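Local coordinates for tylactone synthase starter module and modules 1 & 2 (Streptomyces fradiae, PDB 2Z5L), which probably reduces the beta-keto group of the growing carrier-bound polyketide with NADPH, as the first ketoreductase of the tylosin polyketide synthase, at residues Ala276-Ala281 with Ala459-Leu464; Glu302-Leu307 with Cys312-Ala317. All blocks are in the same frame, centred on the assembly; numbering follows the deposited sequence.

From the N terminus, the chain passes through helix 270-281, which supplies the first half of contact 1, then strand 286-291 and helix 300-308. Contact 2 closes a short loop here, with four residues between its segments, as strand 313-318 returns against that helix. Contact 1 closes much later, when helix 457-470 packs against helix 270-281 after 177 intervening residues, so contact 2 is nested inside it. Their centres are about 16 Å apart. They touch directly: R277 NH1 forms a salt bridge with E306 OE2 at 2.9 Å, and A280 CB packs on C312 CB at 3.8 Å. Helix 270-281 thus joins the outer beta-alpha-beta unit to helix 457-470.

Contact 1 of 2, residues Ala276-Ala281 with Ala459-Leu464; sequences ARRLAA and AAVDAL
The bends of R278 at chi2 (-72°) and chi3 fold its chain so that the guanidinium arrives beside V461 and D462, while V461 has CG1 anti to its backbone N and thus turned to that group. The backbones stay well apart, 8.3 Å between R278 CA and V461 CA, and the arginine spans the gap. V461 CG1 lies over one face of the guanidinium, shifted toward its rim, at 3.3 Å from R278 NH1 and 3.4 Å from R278 CZ. Near the edge, with D462 OD1 lifted a little out of the guanidinium plane, R278 NH2 gives a hydrogen bond within a salt bridge to D462 OD1 at 2.9 Å. Its N-H...O angle is 150°; the donor comes almost in line with the CG-OD1 bond, and the two planes are turned 59° from each other.

In the Rossmann fold of this short-chain dehydrogenase/reductase, the contact joins two helices that each rest on strands: L279 packs on V262 and I264 of strand 261-265, and L464 on V428 and W430 of strand 426-430. The first helix follows a glycine-rich turn consistent with dinucleotide binding. E282 makes a second salt bridge, to R278 NE, so carboxylates grip two of the three guanidinium nitrogens; with V461 against a face, this probably restricts rotation of the group. D458 adds a long, weak ion pair at R278 NH1.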
ATOM      1  N   ALA A 276     -20.112 -11.937  -5.198  1.00 24.37           N
ATOM      2  CA  ALA A 276     -20.698 -13.264  -5.298  1.00 24.49           C
ATOM      3  C   ALA A 276     -21.927 -13.310  -6.215  1.00 26.23           C
ATOM      4  O   ALA A 276     -21.976 -14.120  -7.135  1.00 27.18           O
ATOM      5  CB  ALA A 276     -21.042 -13.780  -3.904  1.00 24.05           C
ATOM      6  N   ARG A 277     -22.915 -12.448  -5.983  1.00 23.76           N
ATOM      7  CA  ARG A 277     -24.097 -12.446  -6.833  1.00 25.39           C
ATOM      8  C   ARG A 277     -23.756 -12.274  -8.309  1.00 26.36           C
ATOM      9  O   ARG A 277     -24.384 -12.877  -9.175  1.00 27.52           O
ATOM     10  CB  ARG A 277     -25.064 -11.337  -6.406  1.00 25.65           C
ATOM     11  CG  ARG A 277     -25.722 -11.555  -5.055  1.00 26.99           C
ATOM     12  CD  ARG A 277     -26.627 -10.368  -4.683  1.00 25.03           C
ATOM     13  NE  ARG A 277     -27.241 -10.486  -3.372  1.00 24.13           N
ATOM     14  CZ  ARG A 277     -28.348 -11.181  -3.112  1.00 26.04           C
ATOM     15  NH1 ARG A 277     -28.978 -11.835  -4.081  1.00 27.94           N
ATOM     16  NH2 ARG A 277     -28.838 -11.213  -1.876  1.00 24.14           N
ATOM     17  N   ARG A 278     -22.764 -11.441  -8.601  1.00 28.36           N
ATOM     18  CA  ARG A 278     -22.359 -11.201  -9.984  1.00 28.95           C
ATOM     19  C   ARG A 278     -21.663 -12.403 -10.618  1.00 29.63           C
ATOM     20  O   ARG A 278     -21.916 -12.730 -11.779  1.00 27.59           O
ATOM     21  CB  ARG A 278     -21.447  -9.975 -10.049  1.00 30.81           C
ATOM     22  CG  ARG A 278     -22.217  -8.651 -10.013  1.00 35.49           C
ATOM     23  CD  ARG A 278     -22.951  -8.420 -11.345  1.00 36.62           C
ATOM     24  NE  ARG A 278     -22.045  -8.277 -12.490  1.00 37.18           N
ATOM     25  CZ  ARG A 278     -21.363  -7.172 -12.801  1.00 40.10           C
ATOM     26  NH1 ARG A 278     -21.464  -6.084 -12.049  1.00 39.77           N
ATOM     27  NH2 ARG A 278     -20.606  -7.147 -13.893  1.00 39.73           N
ATOM     28  N   LEU A 279     -20.783 -13.043  -9.854  1.00 29.21           N
ATOM     29  CA  LEU A 279     -20.056 -14.208 -10.335  1.00 31.70           C
ATOM     30  C   LEU A 279     -20.998 -15.382 -10.553  1.00 31.83           C
ATOM     31  O   LEU A 279     -21.027 -15.986 -11.631  1.00 34.97           O
ATOM     32  CB  LEU A 279     -18.954 -14.571  -9.338  1.00 29.11           C
ATOM     33  CG  LEU A 279     -17.919 -13.440  -9.252  1.00 30.15           C
ATOM     34  CD1 LEU A 279     -16.707 -13.873  -8.450  1.00 27.39           C
ATOM     35  CD2 LEU A 279     -17.518 -13.036 -10.689  1.00 28.99           C
ATOM     36  N   ALA A 280     -21.773 -15.695  -9.519  1.00 33.28           N
ATOM     37  CA  ALA A 280     -22.742 -16.790  -9.561  1.00 34.23           C
ATOM     38  C   ALA A 280     -23.711 -16.615 -10.716  1.00 37.17           C
ATOM     39  O   ALA A 280     -24.109 -17.592 -11.368  1.00 36.00           O
ATOM     40  CB  ALA A 280     -23.509 -16.842  -8.269  1.00 31.89           C
ATOM     41  N   ALA A 281     -24.087 -15.360 -10.963  1.00 37.22           N
ATOM     42  CA  ALA A 281     -25.013 -15.050 -12.033  1.00 38.53           C
ATOM     43  C   ALA A 281     -24.354 -15.070 -13.399  1.00 39.03           C
ATOM     44  O   ALA A 281     -25.046 -15.084 -14.416  1.00 38.64           O
ATOM     45  CB  ALA A 281     -25.665 -13.698 -11.784  1.00 40.03           C
ATOM     46  N   ALA A 459     -20.647  -0.748 -11.573  1.00 34.43           N
ATOM     47  CA  ALA A 459     -19.663  -0.168 -12.470  1.00 33.38           C
ATOM     48  C   ALA A 459     -18.293  -0.616 -11.962  1.00 32.01           C
ATOM     49  O   ALA A 459     -17.437  -1.049 -12.744  1.00 35.95           O
ATOM     50  CB  ALA A 459     -19.777   1.349 -12.442  1.00 35.16           C
ATOM     51  N   ALA A 460     -18.092  -0.527 -10.650  1.00 30.68           N
ATOM     52  CA  ALA A 460     -16.827  -0.918 -10.036  1.00 29.25           C
ATOM     53  C   ALA A 460     -16.505  -2.369 -10.393  1.00 30.05           C
ATOM     54  O   ALA A 460     -15.362  -2.707 -10.728  1.00 29.47           O
ATOM     55  CB  ALA A 460     -16.897  -0.730  -8.515  1.00 26.01           C
ATOM     56  N   VAL A 461     -17.515  -3.232 -10.325  1.00 31.05           N
ATOM     57  CA  VAL A 461     -17.324  -4.641 -10.676  1.00 31.59           C
ATOM     58  C   VAL A 461     -16.956  -4.783 -12.152  1.00 33.21           C
ATOM     59  O   VAL A 461     -16.124  -5.621 -12.508  1.00 30.76           O
ATOM     60  CB  VAL A 461     -18.594  -5.484 -10.372  1.00 32.78           C
ATOM     61  CG1 VAL A 461     -18.458  -6.891 -10.988  1.00 30.55           C
ATOM     62  CG2 VAL A 461     -18.772  -5.597  -8.874  1.00 32.25           C
ATOM     63  N   ASP A 462     -17.577  -3.976 -13.015  1.00 36.28           N
ATOM     64  CA  ASP A 462     -17.252  -4.029 -14.447  1.00 37.27           C
ATOM     65  C   ASP A 462     -15.784  -3.682 -14.638  1.00 36.70           C
ATOM     66  O   ASP A 462     -15.073  -4.323 -15.418  1.00 36.71           O
ATOM     67  CB  ASP A 462     -18.096  -3.036 -15.260  1.00 38.63           C
ATOM     68  CG  ASP A 462     -19.585  -3.367 -15.239  1.00 39.47           C
ATOM     69  OD1 ASP A 462     -19.937  -4.574 -15.152  1.00 39.63           O
ATOM     70  OD2 ASP A 462     -20.398  -2.418 -15.332  1.00 39.98           O
ATOM     71  N   ALA A 463     -15.345  -2.649 -13.922  1.00 38.02           N
ATOM     72  CA  ALA A 463     -13.964  -2.193 -13.994  1.00 36.26           C
ATOM     73  C   ALA A 463     -13.040  -3.333 -13.588  1.00 37.91           C
ATOM     74  O   ALA A 463     -11.944  -3.496 -14.143  1.00 39.84           O
ATOM     75  CB  ALA A 463     -13.768  -0.999 -13.082  1.00 37.00           C
ATOM     76  N   LEU A 464     -13.489  -4.132 -12.625  1.00 37.32           N
ATOM     77  CA  LEU A 464     -12.704  -5.272 -12.158  1.00 36.33           C
ATOM     78  C   LEU A 464     -12.587  -6.278 -13.293  1.00 37.44           C
ATOM     79  O   LEU A 464     -11.487  -6.672 -13.688  1.00 36.04           O
ATOM     80  CB  LEU A 464     -13.385  -5.940 -10.957  1.00 35.45           C
ATOM     81  CG  LEU A 464     -12.743  -7.234 -10.438  1.00 31.91           C
ATOM     82  CD1 LEU A 464     -11.317  -6.965 -10.033  1.00 33.06           C
ATOM     83  CD2 LEU A 464     -13.546  -7.775  -9.258  1.00 32.64           C
TER

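Contact 2 of 2, residues Glu302-Leu307 with Cys312-Ala317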
ATOM      1  N   GLU A 302     -29.880 -16.982   3.846  1.00 27.10           N
ATOM      2  CA  GLU A 302     -30.697 -16.333   2.828  1.00 26.76           C
ATOM      3  C   GLU A 302     -29.884 -16.044   1.571  1.00 23.68           C
ATOM      4  O   GLU A 302     -30.317 -16.342   0.458  1.00 27.60           O
ATOM      5  CB  GLU A 302     -31.302 -15.038   3.372  1.00 34.59           C
ATOM      6  CG  GLU A 302     -32.313 -15.245   4.488  1.00 42.61           C
ATOM      7  CD  GLU A 302     -31.659 -15.598   5.809  1.00 48.57           C
ATOM      8  OE1 GLU A 302     -30.413 -15.551   5.888  1.00 50.75           O
ATOM      9  OE2 GLU A 302     -32.390 -15.921   6.769  1.00 52.83           O
ATOM     10  N   LEU A 303     -28.704 -15.461   1.756  1.00 20.65           N
ATOM     11  CA  LEU A 303     -27.813 -15.151   0.633  1.00 21.76           C
ATOM     12  C   LEU A 303     -27.430 -16.386  -0.202  1.00 23.53           C
ATOM     13  O   LEU A 303     -27.497 -16.346  -1.433  1.00 24.00           O
ATOM     14  CB  LEU A 303     -26.540 -14.483   1.159  1.00 21.57           C
ATOM     15  CG  LEU A 303     -25.705 -13.580   0.233  1.00 24.40           C
ATOM     16  CD1 LEU A 303     -24.235 -13.777   0.548  1.00 23.58           C
ATOM     17  CD2 LEU A 303     -25.977 -13.859  -1.217  1.00 21.74           C
ATOM     18  N   ALA A 304     -27.028 -17.467   0.469  1.00 24.32           N
ATOM     19  CA  ALA A 304     -26.610 -18.696  -0.215  1.00 25.23           C
ATOM     20  C   ALA A 304     -27.730 -19.299  -1.056  1.00 27.00           C
ATOM     21  O   ALA A 304     -27.489 -19.772  -2.162  1.00 28.49           O
ATOM     22  CB  ALA A 304     -26.100 -19.717   0.802  1.00 23.85           C
ATOM     23  N   GLU A 305     -28.950 -19.293  -0.522  1.00 31.03           N
ATOM     24  CA  GLU A 305     -30.107 -19.813  -1.248  1.00 32.92           C
ATOM     25  C   GLU A 305     -30.331 -19.038  -2.547  1.00 31.80           C
ATOM     26  O   GLU A 305     -30.580 -19.634  -3.596  1.00 32.12           O
ATOM     27  CB  GLU A 305     -31.378 -19.717  -0.395  1.00 36.02           C
ATOM     28  CG  GLU A 305     -31.544 -20.748   0.698  1.00 41.26           C
ATOM     29  CD  GLU A 305     -32.875 -20.562   1.431  1.00 45.18           C
ATOM     30  OE1 GLU A 305     -33.876 -20.244   0.745  1.00 48.49           O
ATOM     31  OE2 GLU A 305     -32.930 -20.740   2.674  1.00 46.15           O
ATOM     32  N   GLU A 306     -30.254 -17.713  -2.497  1.00 31.24           N
ATOM     33  CA  GLU A 306     -30.463 -16.936  -3.714  1.00 29.25           C
ATOM     34  C   GLU A 306     -29.323 -17.183  -4.689  1.00 29.23           C
ATOM     35  O   GLU A 306     -29.545 -17.198  -5.885  1.00 31.90           O
ATOM     36  CB  GLU A 306     -30.571 -15.447  -3.374  1.00 30.04           C
ATOM     37  CG  GLU A 306     -31.629 -15.181  -2.319  1.00 32.23           C
ATOM     38  CD  GLU A 306     -31.845 -13.705  -2.024  1.00 30.98           C
ATOM     39  OE1 GLU A 306     -32.562 -13.423  -1.039  1.00 27.32           O
ATOM     40  OE2 GLU A 306     -31.309 -12.860  -2.778  1.00 31.07           O
ATOM     41  N   LEU A 307     -28.114 -17.401  -4.169  1.00 27.81           N
ATOM     42  CA  LEU A 307     -26.952 -17.646  -5.014  1.00 26.87           C
ATOM     43  C   LEU A 307     -27.049 -18.998  -5.745  1.00 26.09           C
ATOM     44  O   LEU A 307     -26.630 -19.123  -6.892  1.00 23.17           O
ATOM     45  CB  LEU A 307     -25.660 -17.581  -4.176  1.00 27.86           C
ATOM     46  CG  LEU A 307     -25.251 -16.257  -3.510  1.00 27.83           C
ATOM     47  CD1 LEU A 307     -23.979 -16.439  -2.716  1.00 29.81           C
ATOM     48  CD2 LEU A 307     -25.054 -15.187  -4.565  1.00 29.72           C
ATOM     49  N   CYS A 312     -25.434 -21.915  -9.467  1.00 38.30           N
ATOM     50  CA  CYS A 312     -24.138 -22.055  -8.813  1.00 37.74           C
ATOM     51  C   CYS A 312     -24.199 -22.790  -7.465  1.00 36.65           C
ATOM     52  O   CYS A 312     -25.093 -22.551  -6.658  1.00 36.58           O
ATOM     53  CB  CYS A 312     -23.541 -20.660  -8.604  1.00 37.31           C
ATOM     54  SG  CYS A 312     -21.862 -20.706  -8.011  1.00 44.73           S
ATOM     55  N   GLU A 313     -23.240 -23.676  -7.218  1.00 35.40           N
ATOM     56  CA  GLU A 313     -23.172 -24.375  -5.937  1.00 32.78           C
ATOM     57  C   GLU A 313     -22.459 -23.538  -4.877  1.00 28.21           C
ATOM     58  O   GLU A 313     -21.372 -23.014  -5.122  1.00 24.97           O
ATOM     59  CB  GLU A 313     -22.470 -25.726  -6.099  1.00 37.88           C
ATOM     60  CG  GLU A 313     -22.691 -26.684  -4.940  1.00 45.11           C
ATOM     61  CD  GLU A 313     -21.901 -27.968  -5.088  1.00 49.69           C
ATOM     62  OE1 GLU A 313     -22.207 -28.754  -6.010  1.00 51.34           O
ATOM     63  OE2 GLU A 313     -20.974 -28.194  -4.281  1.00 49.77           O
ATOM     64  N   VAL A 314     -23.071 -23.409  -3.701  1.00 24.20           N
ATOM     65  CA  VAL A 314     -22.526 -22.530  -2.665  1.00 24.16           C
ATOM     66  C   VAL A 314     -22.200 -23.098  -1.312  1.00 23.37           C
ATOM     67  O   VAL A 314     -23.048 -23.682  -0.638  1.00 23.99           O
ATOM     68  CB  VAL A 314     -23.485 -21.359  -2.384  1.00 23.66           C
ATOM     69  CG1 VAL A 314     -22.918 -20.454  -1.295  1.00 21.53           C
ATOM     70  CG2 VAL A 314     -23.759 -20.611  -3.659  1.00 21.36           C
ATOM     71  N   VAL A 315     -20.976 -22.848  -0.882  1.00 24.24           N
ATOM     72  CA  VAL A 315     -20.532 -23.322   0.415  1.00 26.06           C
ATOM     73  C   VAL A 315     -20.003 -22.148   1.262  1.00 25.81           C
ATOM     74  O   VAL A 315     -19.290 -21.285   0.759  1.00 21.78           O
ATOM     75  CB  VAL A 315     -19.433 -24.408   0.208  1.00 27.64           C
ATOM     76  CG1 VAL A 315     -18.089 -23.931   0.717  1.00 26.39           C
ATOM     77  CG2 VAL A 315     -19.863 -25.709   0.866  1.00 31.09           C
ATOM     78  N   HIS A 316     -20.332 -22.134   2.550  1.00 27.64           N
ATOM     79  CA  HIS A 316     -19.893 -21.064   3.434  1.00 32.43           C
ATOM     80  C   HIS A 316     -19.136 -21.584   4.670  1.00 34.53           C
ATOM     81  O   HIS A 316     -19.620 -22.468   5.387  1.00 36.92           O
ATOM     82  CB  HIS A 316     -21.118 -20.244   3.862  1.00 35.34           C
ATOM     83  CG  HIS A 316     -20.777 -18.959   4.542  1.00 40.64           C
ATOM     84  ND1 HIS A 316     -21.737 -18.075   4.997  1.00 43.30           N
ATOM     85  CD2 HIS A 316     -19.582 -18.411   4.867  1.00 41.55           C
ATOM     86  CE1 HIS A 316     -21.144 -17.046   5.573  1.00 44.27           C
ATOM     87  NE2 HIS A 316     -19.835 -17.225   5.508  1.00 43.27           N
ATOM     88  N   ALA A 317     -17.956 -21.026   4.925  1.00 35.23           N
ATOM     89  CA  ALA A 317     -17.155 -21.440   6.073  1.00 35.91           C
ATOM     90  C   ALA A 317     -16.577 -20.275   6.877  1.00 37.16           C
ATOM     91  O   ALA A 317     -16.320 -19.196   6.339  1.00 37.76           O
ATOM     92  CB  ALA A 317     -16.019 -22.348   5.610  1.00 37.72           C
TER
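Helix 302-307 and strand 313-317 face each other in reversed order, with A304 CA 6.1 Å from V314 CA and L307 CA 6.5 Å from C312 CA, as expected where the chain doubles back after a helix. V314 is a partner in both apolar contacts, and its CB leaves the backbone toward the helix. With CG1 anti to the backbone N (chi1 180°), its two methyls separate onto different partners: V314 CG1 meets A304 CB at 3.9 Å, and V314 CG2 meets L307 CB at 3.6 Å. V314 CG2 also comes within 4.1 Å of A304 O. The short side chain of A304 is consistent with the close approach of helix and strand at this level.

This is the return half of a beta-alpha-beta crossover, strand 286-291, helix 300-308, strand 313-318, a standard unit of the Rossmann fold. The returning strand is the outermost at this end of the chain's strand order. Backbone bonds from E313, V315 and A317 join it to its parallel neighbour 286-291; the pleat of the strand turns V314 to the helix and E313 and V315 away.

At the turn end, C312 CB lies 3.9 Å from L307 O, a van der Waals contact. L307 also touches L289, and C312 touches both L287 and A280, which brings helix 270-281 into the same buried layer. R308 NH2, one residue past the helix segment, hydrogen-bonds V314 O of the strand.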